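PDB 3G40: Na-K-Cl cotransporter, which probably carries chloride together with cations across the membrane, the chain here being the C-terminal cytoplasmic domain of the transporter. Local coordinates for residues A150-Q155 / S190-S195. Numbering follows the deposited sequence.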
ATOM      1  N   ALA A 150       3.242   1.874  -7.884  1.00 33.99           N
ATOM      2  CA  ALA A 150       1.879   1.346  -7.916  1.00 37.00           C
ATOM      3  C   ALA A 150       1.528   0.498  -6.693  1.00 36.26           C
ATOM      4  O   ALA A 150       0.353   0.333  -6.384  1.00 34.15           O
ATOM      5  CB  ALA A 150       1.644   0.535  -9.189  1.00 34.69           C
ATOM      6  N   GLY A 151       2.528  -0.055  -6.011  1.00 38.38           N
ATOM      7  CA  GLY A 151       2.239  -1.004  -4.947  1.00 39.03           C
ATOM      8  C   GLY A 151       1.272  -2.049  -5.486  1.00 43.56           C
ATOM      9  O   GLY A 151       1.457  -2.544  -6.600  1.00 36.37           O
ATOM     10  N   LEU A 152       0.231  -2.379  -4.720  1.00 32.21           N
ATOM     11  CA  LEU A 152      -0.751  -3.359  -5.183  1.00 35.87           C
ATOM     12  C   LEU A 152      -1.940  -2.657  -5.813  1.00 31.63           C
ATOM     13  O   LEU A 152      -2.954  -3.287  -6.123  1.00 32.81           O
ATOM     14  CB  LEU A 152      -1.201  -4.270  -4.034  1.00 35.35           C
ATOM     15  CG  LEU A 152      -0.081  -5.154  -3.478  1.00 36.08           C
ATOM     16  CD1 LEU A 152      -0.467  -5.800  -2.158  1.00 36.28           C
ATOM     17  CD2 LEU A 152       0.307  -6.213  -4.508  1.00 33.05           C
ATOM     18  N   GLY A 153      -1.817  -1.347  -6.001  1.00 34.18           N
ATOM     19  CA  GLY A 153      -2.806  -0.599  -6.771  1.00 35.62           C
ATOM     20  C   GLY A 153      -4.191  -0.746  -6.179  1.00 38.98           C
ATOM     21  O   GLY A 153      -4.373  -0.643  -4.958  1.00 33.94           O
ATOM     22  N   ARG A 154      -5.172  -1.027  -7.028  1.00 32.15           N
ATOM     23  CA  ARG A 154      -6.545  -1.161  -6.555  1.00 29.74           C
ATOM     24  C   ARG A 154      -6.873  -2.575  -6.061  1.00 28.89           C
ATOM     25  O   ARG A 154      -7.987  -2.819  -5.625  1.00 31.08           O
ATOM     26  CB  ARG A 154      -7.542  -0.727  -7.646  1.00 31.15           C
ATOM     27  CG  ARG A 154      -7.496   0.768  -7.979  1.00 32.09           C
ATOM     28  CD  ARG A 154      -8.418   1.107  -9.180  1.00 41.15           C
ATOM     29  NE  ARG A 154      -9.828   0.848  -8.894  1.00 41.17           N
ATOM     30  CZ  ARG A 154     -10.761   0.674  -9.830  1.00 44.83           C
ATOM     31  NH1 ARG A 154     -10.444   0.722 -11.119  1.00 36.20           N
ATOM     32  NH2 ARG A 154     -12.014   0.452  -9.481  1.00 42.18           N
ATOM     33  N   GLN A 155      -5.914  -3.497  -6.147  1.00 28.20           N
ATOM     34  CA  GLN A 155      -6.151  -4.902  -5.776  1.00 33.44           C
ATOM     35  C   GLN A 155      -7.451  -5.433  -6.386  1.00 36.56           C
ATOM     36  O   GLN A 155      -8.231  -6.108  -5.716  1.00 33.77           O
ATOM     37  CB  GLN A 155      -6.175  -5.064  -4.241  1.00 35.02           C
ATOM     38  CG  GLN A 155      -4.949  -4.481  -3.597  1.00 32.71           C
ATOM     39  CD  GLN A 155      -4.810  -4.763  -2.080  1.00 40.22           C
ATOM     40  OE1 GLN A 155      -5.662  -5.390  -1.454  1.00 43.50           O
ATOM     41  NE2 GLN A 155      -3.733  -4.274  -1.503  1.00 42.43           N
ATOM     42  N   SER A 190     -10.051 -14.480  -3.862  1.00 34.16           N
ATOM     43  CA  SER A 190     -11.112 -14.576  -2.880  1.00 34.39           C
ATOM     44  C   SER A 190     -11.003 -13.473  -1.807  1.00 31.95           C
ATOM     45  O   SER A 190     -11.991 -12.818  -1.479  1.00 33.77           O
ATOM     46  CB  SER A 190     -11.110 -15.988  -2.260  1.00 47.66           C
ATOM     47  OG  SER A 190     -11.701 -15.993  -0.981  1.00 55.36           O
ATOM     48  N   ASN A 191      -9.804 -13.245  -1.277  1.00 34.04           N
ATOM     49  CA  ASN A 191      -9.642 -12.242  -0.221  1.00 33.22           C
ATOM     50  C   ASN A 191      -9.754 -10.777  -0.700  1.00 39.58           C
ATOM     51  O   ASN A 191     -10.251  -9.930   0.029  1.00 38.37           O
ATOM     52  CB  ASN A 191      -8.357 -12.488   0.573  1.00 35.46           C
ATOM     53  CG  ASN A 191      -8.501 -13.650   1.539  1.00 37.16           C
ATOM     54  OD1 ASN A 191      -9.615 -14.022   1.895  1.00 36.96           O
ATOM     55  ND2 ASN A 191      -7.384 -14.243   1.941  1.00 32.28           N
ATOM     56  N   TRP A 192      -9.311 -10.497  -1.925  1.00 31.27           N
ATOM     57  CA  TRP A 192      -9.448  -9.157  -2.520  1.00 30.76           C
ATOM     58  C   TRP A 192     -10.802  -8.952  -3.193  1.00 37.39           C
ATOM     59  O   TRP A 192     -11.184  -7.810  -3.496  1.00 34.49           O
ATOM     60  CB  TRP A 192      -8.369  -8.917  -3.581  1.00 30.68           C
ATOM     61  CG  TRP A 192      -6.979  -8.780  -3.055  1.00 34.88           C
ATOM     62  CD1 TRP A 192      -6.577  -8.778  -1.733  1.00 38.27           C
ATOM     63  CD2 TRP A 192      -5.792  -8.593  -3.836  1.00 34.76           C
ATOM     64  NE1 TRP A 192      -5.209  -8.613  -1.660  1.00 32.27           N
ATOM     65  CE2 TRP A 192      -4.706  -8.492  -2.932  1.00 34.67           C
ATOM     66  CE3 TRP A 192      -5.542  -8.502  -5.208  1.00 31.87           C
ATOM     67  CZ2 TRP A 192      -3.393  -8.314  -3.363  1.00 33.93           C
ATOM     68  CZ3 TRP A 192      -4.235  -8.331  -5.640  1.00 35.36           C
ATOM     69  CH2 TRP A 192      -3.174  -8.228  -4.714  1.00 31.82           C
ATOM     70  N   LYS A 193     -11.514 -10.049  -3.451  1.00 34.80           N
ATOM     71  CA  LYS A 193     -12.715  -9.998  -4.289  1.00 36.10           C
ATOM     72  C   LYS A 193     -12.368  -9.326  -5.610  1.00 37.32           C
ATOM     73  O   LYS A 193     -13.082  -8.446  -6.086  1.00 40.31           O
ATOM     74  CB  LYS A 193     -13.854  -9.264  -3.586  1.00 42.77           C
ATOM     75  CG  LYS A 193     -14.351  -9.993  -2.347  1.00 54.66           C
ATOM     76  CD  LYS A 193     -15.601  -9.357  -1.769  1.00 67.09           C
ATOM     77  CE  LYS A 193     -16.146 -10.189  -0.614  1.00 75.53           C
ATOM     78  NZ  LYS A 193     -17.385  -9.606  -0.025  1.00 83.28           N
ATOM     79  N   ALA A 194     -11.255  -9.765  -6.182  1.00 34.55           N
ATOM     80  CA  ALA A 194     -10.720  -9.251  -7.435  1.00 36.23           C
ATOM     81  C   ALA A 194     -11.141 -10.133  -8.611  1.00 40.58           C
ATOM     82  O   ALA A 194     -11.593 -11.264  -8.419  1.00 38.87           O
ATOM     83  CB  ALA A 194      -9.177  -9.192  -7.345  1.00 32.19           C
ATOM     84  N   SER A 195     -10.982  -9.617  -9.828  1.00 35.65           N
ATOM     85  CA  SER A 195     -11.164 -10.436 -11.030  1.00 34.12           C
ATOM     86  C   SER A 195      -9.873 -11.162 -11.382  1.00 33.54           C
ATOM     87  O   SER A 195      -8.789 -10.594 -11.284  1.00 45.09           O
ATOM     88  CB  SER A 195     -11.601  -9.565 -12.213  1.00 36.92           C
ATOM     89  OG  SER A 195     -12.830  -8.952 -11.907  1.00 44.28           O
TER
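An amide-on-indole stack, in which Gln-155 lies over Trp-192, joins the loop between strands 140-145 and 157-161 to the C-terminal end of helix 179-192 in this alpha/beta domain, built on a mixed sheet, and shows how a glutamine can lie across an aromatic face from CB to OE1. Two successive type II' turns shape the loop. The glutamine's CB makes a CH-pi contact with the six-membered ring of Trp-192, 3.8 Å from its centroid and over the face. Extended beyond CG (chi2 -173°), the chain crosses the indole, and with chi3 at -2° its amide stacks on the ring, the planes 24° apart. OE1 thus sits above the pyrrole side, too poorly angled to bond NE1, which donates to Asp-42 OD2 instead. Leu-152 meets the benzo end obliquely, CD1 beside CZ2 and CD2 4.0 Å from CH2 of Trp-192, and Phe-39 of helix 30-44 touches both side chains. With alanine at Trp-192, the Gln-155 amide is likely to lose its flat support and Asp-42 the indole N-H. Past the helix, Lys-193 takes a positive phi, and just before strand 195-201, Ala-194 CB approaches Gln-155 O to 3.6 Å.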